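Long-range contacts in MW1564 protein (Staphylococcus aureus, PDB 3NTV), which is a putative caffeoyl-CoA O-methyltransferase, which would transfer a methyl group from S-adenosylmethionine to a hydroxyl of its substrate: residues S39-R44 and I82-M87; D31-Q36 and D56-D61; I75-T80 and I96-I101. All coordinates share one frame; numbering follows the deposited sequence.

Interaction 1 (S39-R44 and I82-M87). With SO4 (sulfate ion), chain C.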
loop_
_atom_site.group_PDB
_atom_site.type_symbol
_atom_site.label_atom_id
_atom_site.label_comp_id
_atom_site.label_asym_id
_atom_site.label_seq_id
_atom_site.Cartn_x
_atom_site.Cartn_y
_atom_site.Cartn_z
ATOM N N SER A 39 -15.799 -10.535 12.203
ATOM C CA SER A 39 -16.052 -11.703 13.063
ATOM C C SER A 39 -14.920 -12.747 12.999
ATOM O O SER A 39 -14.633 -13.399 14.005
ATOM C CB SER A 39 -17.386 -12.358 12.706
ATOM O OG SER A 39 -17.525 -12.543 11.306
ATOM N N ILE A 40 -14.262 -12.869 11.833
ATOM C CA ILE A 40 -13.167 -13.822 11.611
ATOM C C ILE A 40 -11.821 -13.463 12.273
ATOM O O ILE A 40 -10.952 -14.330 12.389
ATOM C CB ILE A 40 -13.037 -14.316 10.144
ATOM C CG1 ILE A 40 -12.901 -13.155 9.121
ATOM C CG2 ILE A 40 -14.154 -15.324 9.787
ATOM C CD1 ILE A 40 -14.190 -12.713 8.341
ATOM N N GLU A 41 -11.671 -12.215 12.748
ATOM C CA GLU A 41 -10.446 -11.764 13.427
ATOM C C GLU A 41 -10.084 -12.625 14.644
ATOM O O GLU A 41 -8.905 -12.782 14.959
ATOM C CB GLU A 41 -10.526 -10.264 13.776
ATOM C CG GLU A 41 -9.175 -9.593 14.014
ATOM C CD GLU A 41 -8.108 -9.755 12.942
ATOM O OE1 GLU A 41 -8.455 -9.887 11.745
ATOM O OE2 GLU A 41 -6.912 -9.714 13.304
ATOM N N VAL A 42 -11.098 -13.261 15.268
ATOM C CA VAL A 42 -10.946 -14.176 16.404
ATOM C C VAL A 42 -9.981 -15.341 16.072
ATOM O O VAL A 42 -9.314 -15.846 16.974
ATOM C CB VAL A 42 -12.339 -14.665 16.901
ATOM C CG1 VAL A 42 -12.217 -15.537 18.148
ATOM C CG2 VAL A 42 -13.266 -13.482 17.176
ATOM N N LEU A 43 -9.859 -15.720 14.775
ATOM C CA LEU A 43 -8.958 -16.795 14.338
ATOM C C LEU A 43 -7.462 -16.464 14.421
ATOM O O LEU A 43 -6.647 -17.387 14.403
ATOM C CB LEU A 43 -9.320 -17.308 12.942
ATOM C CG LEU A 43 -10.660 -18.030 12.833
ATOM C CD1 LEU A 43 -11.141 -18.019 11.423
ATOM C CD2 LEU A 43 -10.571 -19.475 13.358
ATOM N N ARG A 44 -7.099 -15.162 14.502
ATOM C CA ARG A 44 -5.695 -14.727 14.644
ATOM C C ARG A 44 -5.103 -15.359 15.921
ATOM O O ARG A 44 -3.968 -15.837 15.912
ATOM C CB ARG A 44 -5.602 -13.183 14.695
ATOM C CG ARG A 44 -4.161 -12.662 14.690
ATOM C CD ARG A 44 -4.051 -11.191 14.304
ATOM N NE ARG A 44 -4.419 -10.943 12.904
ATOM C CZ ARG A 44 -3.608 -11.110 11.862
ATOM N NH1 ARG A 44 -2.368 -11.551 12.041
ATOM N NH2 ARG A 44 -4.032 -10.845 10.636
ATOM N N ILE A 82 -5.282 -21.385 7.438
ATOM C CA ILE A 82 -6.585 -21.748 8.003
ATOM C C ILE A 82 -7.796 -21.139 7.257
ATOM O O ILE A 82 -8.900 -21.172 7.797
ATOM C CB ILE A 82 -6.631 -21.383 9.522
ATOM C CG1 ILE A 82 -6.509 -19.846 9.764
ATOM C CG2 ILE A 82 -5.633 -22.208 10.340
ATOM C CD1 ILE A 82 -6.664 -19.340 11.245
ATOM N N GLY A 83 -7.576 -20.568 6.073
ATOM C CA GLY A 83 -8.643 -19.915 5.307
ATOM C C GLY A 83 -8.909 -18.492 5.770
ATOM O O GLY A 83 -9.888 -17.868 5.360
ATOM N N TYR A 84 -8.026 -17.951 6.625
ATOM C CA TYR A 84 -8.208 -16.613 7.177
ATOM C C TYR A 84 -8.246 -15.532 6.091
ATOM O O TYR A 84 -9.199 -14.748 6.041
ATOM C CB TYR A 84 -7.131 -16.353 8.245
ATOM C CG TYR A 84 -7.053 -14.926 8.720
ATOM C CD1 TYR A 84 -7.865 -14.468 9.751
ATOM C CD2 TYR A 84 -6.124 -14.042 8.176
ATOM C CE1 TYR A 84 -7.775 -13.152 10.209
ATOM C CE2 TYR A 84 -6.027 -12.730 8.620
ATOM C CZ TYR A 84 -6.856 -12.286 9.638
ATOM O OH TYR A 84 -6.724 -10.997 10.089
ATOM N N SER A 85 -7.246 -15.499 5.190
ATOM C CA SER A 85 -7.286 -14.453 4.171
ATOM C C SER A 85 -8.459 -14.619 3.224
ATOM O O SER A 85 -9.068 -13.607 2.862
ATOM C CB SER A 85 -5.974 -14.357 3.397
ATOM O OG SER A 85 -5.744 -15.589 2.741
ATOM N N SER A 86 -8.787 -15.883 2.856
ATOM C CA SER A 86 -9.907 -16.203 1.956
ATOM C C SER A 86 -11.208 -15.625 2.499
ATOM O O SER A 86 -11.926 -14.942 1.789
ATOM C CB SER A 86 -10.071 -17.714 1.817
ATOM O OG SER A 86 -8.852 -18.344 1.480
HETATM N N MSE A 87 -11.485 -15.879 3.783
HETATM C CA MSE A 87 -12.716 -15.385 4.406
HETATM C C MSE A 87 -12.701 -13.875 4.586
HETATM O O MSE A 87 -13.715 -13.230 4.357
HETATM C CB MSE A 87 -12.977 -16.087 5.728
HETATM C CG MSE A 87 -13.228 -17.574 5.538
HETATM SE SE MSE A 87 -13.653 -18.464 7.217
HETATM C CE MSE A 87 -11.989 -18.240 8.066
HETATM S S SO4 C . -4.300 -17.522 5.839
HETATM O O1 SO4 C . -5.195 -17.199 4.702
HETATM O O2 SO4 C . -5.026 -18.411 6.733
HETATM O O3 SO4 C . -3.093 -18.212 5.313
HETATM O O4 SO4 C . -3.864 -16.250 6.443
#
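Tyr84 reaches from the start of helix 84-90 to the turn entering helix 43-49 and meets Glu41 and Arg44 with its hydroxyl. With CG anti to the backbone N (chi1 170°), the ring swings off its own helix toward these two residues. The hydroxyl donates to Glu41 OE1, with Tyr84 OH 2.6 Å away on the syn side of the carboxylate; the oxygen lies in the plane of the ring, at its edge, whereas the carboxylate itself is turned steeply to it. From Arg44 the same hydroxyl accepts a bond of 2.8 Å between NH2 and Tyr84 OH, bent to 146° at the hydrogen. The guanidinium stands almost perpendicular to the ring, its plane 89° away. Arg44 and Glu41 are themselves paired, since Arg44 NE gives its hydrogen to Glu41 OE2 over 2.8 Å, close to the guanidinium plane. Arg44 NH2 also binds the carbonyl of Val55.

An apolar patch accompanies this polar cluster. The methyl CE of Met87, a selenomethionine, is pressed to 3.5 Å from Leu43 CD1, tighter than usual for two carbons, and lies 4.0 Å from Ile40 CG2. Ile82 touches Leu43 CB with its CD1 at 3.8 Å.

Beyond Tyr84, the turn at Gly83, the N-cap of helix 84-90, holds a sulfate ion, probably from the crystallisation liquor. Ile82 N and Tyr84 N both bind its O2, and Ser85 N binds O1 at 2.7 Å, so backbone N-H groups of the turn and of the helix start hold the anion. Donating to a carboxylate while accepting from a guanidinium fixes the rotation of the buried phenol hydroxyl, and the neighbouring positive charge of Arg44 probably favours the ionised form of Glu41.

Interaction 2 (D31-Q36 and D56-D61)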
loop_
_atom_site.group_PDB
_atom_site.type_symbol
_atom_site.label_atom_id
_atom_site.label_comp_id
_atom_site.label_asym_id
_atom_site.label_seq_id
_atom_site.Cartn_x
_atom_site.Cartn_y
_atom_site.Cartn_z
ATOM N N ASP A 31 -3.996 -1.057 16.462
ATOM C CA ASP A 31 -4.968 -0.507 17.414
ATOM C C ASP A 31 -5.956 0.420 16.708
ATOM O O ASP A 31 -7.153 0.351 16.987
ATOM C CB ASP A 31 -4.257 0.217 18.579
ATOM C CG ASP A 31 -3.584 -0.708 19.583
ATOM O OD1 ASP A 31 -3.971 -1.897 19.654
ATOM O OD2 ASP A 31 -2.675 -0.240 20.307
ATOM N N LEU A 32 -5.473 1.256 15.752
ATOM C CA LEU A 32 -6.379 2.124 14.980
ATOM C C LEU A 32 -7.343 1.275 14.145
ATOM O O LEU A 32 -8.514 1.634 14.022
ATOM C CB LEU A 32 -5.602 3.078 14.052
ATOM C CG LEU A 32 -4.981 4.319 14.706
ATOM C CD1 LEU A 32 -4.038 5.009 13.752
ATOM C CD2 LEU A 32 -6.061 5.311 15.173
ATOM N N HIS A 33 -6.847 0.133 13.616
ATOM C CA HIS A 33 -7.639 -0.784 12.793
ATOM C C HIS A 33 -8.661 -1.603 13.590
ATOM O O HIS A 33 -9.560 -2.191 12.985
ATOM C CB HIS A 33 -6.722 -1.712 11.981
ATOM C CG HIS A 33 -6.065 -1.061 10.801
ATOM N ND1 HIS A 33 -5.754 -1.788 9.665
ATOM C CD2 HIS A 33 -5.659 0.223 10.622
ATOM C CE1 HIS A 33 -5.174 -0.935 8.834
ATOM N NE2 HIS A 33 -5.104 0.289 9.359
ATOM N N GLN A 34 -8.554 -1.627 14.936
ATOM C CA GLN A 34 -9.485 -2.413 15.769
ATOM C C GLN A 34 -10.977 -2.112 15.559
ATOM O O GLN A 34 -11.806 -3.009 15.727
ATOM C CB GLN A 34 -9.085 -2.412 17.255
ATOM C CG GLN A 34 -7.735 -3.064 17.562
ATOM C CD GLN A 34 -7.615 -4.497 17.105
ATOM O OE1 GLN A 34 -8.236 -5.412 17.648
ATOM N NE2 GLN A 34 -6.787 -4.722 16.107
ATOM N N HIS A 35 -11.307 -0.883 15.115
ATOM C CA HIS A 35 -12.671 -0.440 14.805
ATOM C C HIS A 35 -13.273 -1.237 13.634
ATOM O O HIS A 35 -14.482 -1.474 13.619
ATOM C CB HIS A 35 -12.688 1.066 14.474
ATOM C CG HIS A 35 -12.113 1.946 15.546
ATOM N ND1 HIS A 35 -10.753 2.217 15.611
ATOM C CD2 HIS A 35 -12.741 2.625 16.536
ATOM C CE1 HIS A 35 -10.597 3.036 16.641
ATOM N NE2 HIS A 35 -11.766 3.306 17.231
ATOM N N GLN A 36 -12.431 -1.655 12.662
ATOM C CA GLN A 36 -12.855 -2.426 11.484
ATOM C C GLN A 36 -12.667 -3.956 11.614
ATOM O O GLN A 36 -12.584 -4.661 10.600
ATOM C CB GLN A 36 -12.290 -1.837 10.165
ATOM C CG GLN A 36 -10.762 -1.883 10.013
ATOM C CD GLN A 36 -10.242 -0.852 9.040
ATOM O OE1 GLN A 36 -10.441 0.359 9.204
ATOM N NE2 GLN A 36 -9.525 -1.309 8.023
ATOM N N ASP A 56 -0.266 -11.042 7.858
ATOM C CA ASP A 56 -0.227 -9.978 8.853
ATOM C C ASP A 56 -1.374 -8.992 8.692
ATOM O O ASP A 56 -1.865 -8.762 7.581
ATOM C CB ASP A 56 1.121 -9.282 8.881
ATOM C CG ASP A 56 2.217 -10.190 9.405
ATOM O OD1 ASP A 56 2.165 -10.553 10.599
ATOM O OD2 ASP A 56 3.067 -10.608 8.605
ATOM N N ARG A 57 -1.834 -8.439 9.817
ATOM C CA ARG A 57 -2.966 -7.534 9.832
ATOM C C ARG A 57 -2.866 -6.324 8.899
ATOM O O ARG A 57 -3.813 -6.050 8.164
ATOM C CB ARG A 57 -3.290 -7.082 11.267
ATOM C CG ARG A 57 -4.519 -6.173 11.347
ATOM C CD ARG A 57 -5.812 -6.912 10.969
ATOM N NE ARG A 57 -6.960 -6.008 10.909
ATOM C CZ ARG A 57 -7.744 -5.713 11.938
ATOM N NH1 ARG A 57 -7.509 -6.242 13.134
ATOM N NH2 ARG A 57 -8.750 -4.867 11.788
ATOM N N LEU A 58 -1.756 -5.574 8.960
ATOM C CA LEU A 58 -1.672 -4.374 8.121
ATOM C C LEU A 58 -1.583 -4.730 6.645
ATOM O O LEU A 58 -2.167 -4.041 5.808
ATOM C CB LEU A 58 -0.524 -3.445 8.567
ATOM C CG LEU A 58 -0.674 -2.897 10.007
ATOM C CD1 LEU A 58 0.497 -1.997 10.366
ATOM C CD2 LEU A 58 -1.989 -2.128 10.194
ATOM N N THR A 59 -0.903 -5.837 6.338
ATOM C CA THR A 59 -0.815 -6.334 4.939
ATOM C C THR A 59 -2.226 -6.711 4.458
ATOM O O THR A 59 -2.640 -6.327 3.362
ATOM C CB THR A 59 0.078 -7.591 4.909
ATOM O OG1 THR A 59 1.434 -7.155 5.135
ATOM C CG2 THR A 59 -0.016 -8.339 3.577
ATOM N N LEU A 60 -2.955 -7.471 5.270
ATOM C CA LEU A 60 -4.316 -7.871 4.915
ATOM C C LEU A 60 -5.195 -6.663 4.690
ATOM O O LEU A 60 -5.915 -6.617 3.706
ATOM C CB LEU A 60 -4.917 -8.757 6.016
ATOM C CG LEU A 60 -6.373 -9.098 5.790
ATOM C CD1 LEU A 60 -6.506 -10.317 4.892
ATOM C CD2 LEU A 60 -7.096 -9.217 7.107
ATOM N N ASP A 61 -5.135 -5.664 5.585
ATOM C CA ASP A 61 -5.999 -4.500 5.429
ATOM C C ASP A 61 -5.686 -3.639 4.202
ATOM O O ASP A 61 -6.598 -3.091 3.586
ATOM C CB ASP A 61 -6.096 -3.723 6.735
ATOM C CG ASP A 61 -6.907 -4.459 7.800
ATOM O OD1 ASP A 61 -7.633 -5.431 7.447
ATOM O OD2 ASP A 61 -6.855 -4.046 8.963
#
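A histidine-carboxylate hydrogen bond, whose acceptor oxygen also takes an arginine N-H, joins the end of helix 22-33 to the start of helix 57-70. His33 ND1 donates over 2.6 Å at 154° to Asp61 OD2, which accepts with its anti lone pair, with imidazole and carboxylate nearly coplanar. The same oxygen accepts from Arg57 NE, 2.8 Å from Asp61 OD2, on the syn side and 34° out of the carboxylate plane; this salt bridge spans one helical turn. Two donors thus grip OD2, and the arginine would help keep Asp61 ionised. The chain of Arg57 bends at chi2 (66°), which brings its guanidinium against the end of helix 22-33: His33 CB lies over one face, and NH2 comes to 3.0 Å from His33 O. Leu58 CD2 lies over one face of the imidazole, offset toward its rim, in a CH-pi contact, 3.9 Å from the centroid of the His33 ring.

His33 NE2 is hydrogen-bonded to Phe218 N of the second subunit, so the ring bridges Asp61 and the dimer partner. Within the chain, Leu58 also packs on Leu29 and Ile30 of helix 22-33, while Leu60 turns to Tyr84 and Phe89 of helix 84-90.

Interaction 3 (I75-T80 and I96-I101). With SO4 (sulfate ion), chain C.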
loop_
_atom_site.group_PDB
_atom_site.type_symbol
_atom_site.label_atom_id
_atom_site.label_comp_id
_atom_site.label_asym_id
_atom_site.label_seq_id
_atom_site.Cartn_x
_atom_site.Cartn_y
_atom_site.Cartn_z
ATOM N N ILE A 75 -10.789 -13.899 -6.993
ATOM C CA ILE A 75 -9.433 -13.976 -6.441
ATOM C C ILE A 75 -8.910 -15.400 -6.517
ATOM O O ILE A 75 -9.639 -16.336 -6.189
ATOM C CB ILE A 75 -9.420 -13.471 -4.970
ATOM C CG1 ILE A 75 -9.928 -12.014 -4.891
ATOM C CG2 ILE A 75 -8.040 -13.582 -4.319
ATOM C CD1 ILE A 75 -10.381 -11.602 -3.498
ATOM N N LEU A 76 -7.617 -15.548 -6.839
ATOM C CA LEU A 76 -6.941 -16.852 -6.805
ATOM C C LEU A 76 -5.825 -16.729 -5.790
ATOM O O LEU A 76 -4.984 -15.836 -5.917
ATOM C CB LEU A 76 -6.365 -17.219 -8.191
ATOM C CG LEU A 76 -5.527 -18.521 -8.248
ATOM C CD1 LEU A 76 -6.370 -19.732 -7.912
ATOM C CD2 LEU A 76 -4.932 -18.698 -9.653
ATOM N N GLU A 77 -5.813 -17.607 -4.785
ATOM C CA GLU A 77 -4.779 -17.599 -3.751
ATOM C C GLU A 77 -4.003 -18.887 -3.823
ATOM O O GLU A 77 -4.591 -19.968 -3.995
ATOM C CB GLU A 77 -5.370 -17.523 -2.337
ATOM C CG GLU A 77 -6.344 -16.405 -2.054
ATOM C CD GLU A 77 -6.815 -16.474 -0.614
ATOM O OE1 GLU A 77 -6.629 -15.482 0.118
ATOM O OE2 GLU A 77 -7.295 -17.549 -0.193
ATOM N N ILE A 78 -2.675 -18.786 -3.685
ATOM C CA ILE A 78 -1.839 -19.981 -3.702
ATOM C C ILE A 78 -1.396 -20.209 -2.264
ATOM O O ILE A 78 -0.506 -19.515 -1.750
ATOM C CB ILE A 78 -0.652 -19.887 -4.690
ATOM C CG1 ILE A 78 -1.059 -19.388 -6.114
ATOM C CG2 ILE A 78 0.123 -21.218 -4.712
ATOM C CD1 ILE A 78 -2.035 -20.202 -6.895
ATOM N N GLY A 79 -2.080 -21.115 -1.604
ATOM C CA GLY A 79 -1.773 -21.470 -0.232
ATOM C C GLY A 79 -2.643 -20.796 0.794
ATOM O O GLY A 79 -3.138 -19.683 0.594
ATOM N N THR A 80 -2.817 -21.487 1.904
ATOM C CA THR A 80 -3.527 -21.016 3.072
ATOM C C THR A 80 -3.142 -21.817 4.296
ATOM O O THR A 80 -2.778 -22.994 4.201
ATOM C CB THR A 80 -5.044 -20.995 2.870
ATOM O OG1 THR A 80 -5.585 -20.235 3.946
ATOM C CG2 THR A 80 -5.682 -22.400 2.807
ATOM N N ILE A 96 -17.955 -11.562 -4.089
ATOM C CA ILE A 96 -16.540 -11.954 -4.212
ATOM C C ILE A 96 -16.424 -13.457 -4.177
ATOM O O ILE A 96 -17.062 -14.116 -3.359
ATOM C CB ILE A 96 -15.645 -11.280 -3.145
ATOM C CG1 ILE A 96 -15.460 -9.797 -3.523
ATOM C CG2 ILE A 96 -14.249 -11.979 -2.997
ATOM C CD1 ILE A 96 -14.915 -8.930 -2.414
ATOM N N HIS A 97 -15.592 -13.988 -5.058
ATOM C CA HIS A 97 -15.274 -15.405 -5.121
ATOM C C HIS A 97 -13.795 -15.568 -4.832
ATOM O O HIS A 97 -12.985 -14.872 -5.429
ATOM C CB HIS A 97 -15.570 -15.975 -6.537
ATOM C CG HIS A 97 -14.914 -17.314 -6.750
ATOM N ND1 HIS A 97 -15.494 -18.476 -6.275
ATOM C CD2 HIS A 97 -13.675 -17.605 -7.227
ATOM C CE1 HIS A 97 -14.621 -19.443 -6.525
ATOM N NE2 HIS A 97 -13.501 -18.960 -7.082
ATOM N N VAL A 98 -13.425 -16.576 -4.031
ATOM C CA VAL A 98 -12.016 -16.867 -3.795
ATOM C C VAL A 98 -11.777 -18.352 -4.097
ATOM O O VAL A 98 -12.480 -19.214 -3.552
ATOM C CB VAL A 98 -11.576 -16.558 -2.336
ATOM C CG1 VAL A 98 -10.072 -16.827 -2.154
ATOM C CG2 VAL A 98 -11.920 -15.117 -1.942
ATOM N N THR A 99 -10.786 -18.634 -4.948
ATOM C CA THR A 99 -10.299 -19.984 -5.185
ATOM C C THR A 99 -8.954 -20.048 -4.443
ATOM O O THR A 99 -8.075 -19.203 -4.686
ATOM C CB THR A 99 -10.147 -20.302 -6.675
ATOM O OG1 THR A 99 -11.454 -20.452 -7.233
ATOM C CG2 THR A 99 -9.420 -21.638 -6.902
ATOM N N THR A 100 -8.817 -21.032 -3.530
ATOM C CA THR A 100 -7.584 -21.214 -2.757
ATOM C C THR A 100 -7.012 -22.605 -2.987
ATOM O O THR A 100 -7.706 -23.600 -2.766
ATOM C CB THR A 100 -7.818 -20.950 -1.251
ATOM O OG1 THR A 100 -8.522 -19.730 -1.072
ATOM C CG2 THR A 100 -6.523 -20.857 -0.472
ATOM N N ILE A 101 -5.744 -22.670 -3.425
ATOM C CA ILE A 101 -5.056 -23.946 -3.655
ATOM C C ILE A 101 -4.230 -24.241 -2.420
ATOM O O ILE A 101 -3.437 -23.388 -1.991
ATOM C CB ILE A 101 -4.174 -23.911 -4.931
ATOM C CG1 ILE A 101 -4.994 -23.510 -6.189
ATOM C CG2 ILE A 101 -3.387 -25.247 -5.125
ATOM C CD1 ILE A 101 -4.118 -23.170 -7.456
HETATM S S SO4 C . -4.300 -17.522 5.839
HETATM O O1 SO4 C . -5.195 -17.199 4.702
HETATM O O2 SO4 C . -5.026 -18.411 6.733
HETATM O O3 SO4 C . -3.093 -18.212 5.313
HETATM O O4 SO4 C . -3.864 -16.250 6.443
#
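Strands 75-78 and 97-101 run parallel, their axes 4.7 Å apart at an angle of 20°, and exchange regular backbone hydrogen bonds. Ile75 N binds His97 O, Thr99 N binds Ile75 O, Glu77 N binds Thr99 O and Ile101 N binds Glu77 O. A further bond, Gly79 N to Ile101 O at 2.7 Å, is more bent (131°) and carries the pairing just past strand 74-78.

On the face bearing Ile75, Glu77, Val98 and Thr100, Ile75 CD1 touches Val98 CG2 at 4.1 Å, alongside and pointing the same way. In the conformers modelled here, which are not the only ones, Thr100 OG1 donates to the anti lone pair of Glu77 OE2 over 2.7 Å. Glu77 is extended beyond CG, which in this conformer carries its carboxylate toward the hydroxyls of Ser85 and Ser86 on helix 84-90, its probable hydrogen-bond partners. That helix is the crossover of the beta-alpha-beta unit that the two strands complete in this Rossmann-like methyltransferase fold, and Phe89 from it packs on Ile75 and Val98.

On the other, mainly apolar face, Leu76 CD1 lies 3.7 Å from Thr99 CG2, and Ile78 CD1 sits beside Ile101 CD1 at 3.7 Å, both isoleucines packing on Tyr162 of helix 155-162. Past the strand end, Thr80 rests its CB on Thr100 CG2, while its OG1, hydrogen-bonded to Gly83 N, makes a weak bond to the sulfate.

In the fold
All three contacts are largely buried, but interaction 3 lies nearest the chain centre, inside the sheet, and is held mainly by regular backbone bonds. Interactions 1 and 2 sit farther out, where helix starts and ends meet: interaction 1 combines a tyrosine-glutamate-arginine cluster with apolar packing, interaction 2 joins a histidine, an aspartate and an arginine; only interaction 2 is touched by the second subunit. Interactions 1 and 3 share the beta-alpha-beta unit and the sulfate, and touch through the serines in the first turn of helix 84-90. Interactions 1 and 2 alternate along the chain and meet where Glu41 and Arg57 form a long, weak ion pair. Interactions 2 and 3 do not touch, their nearest atoms about 7 Å apart.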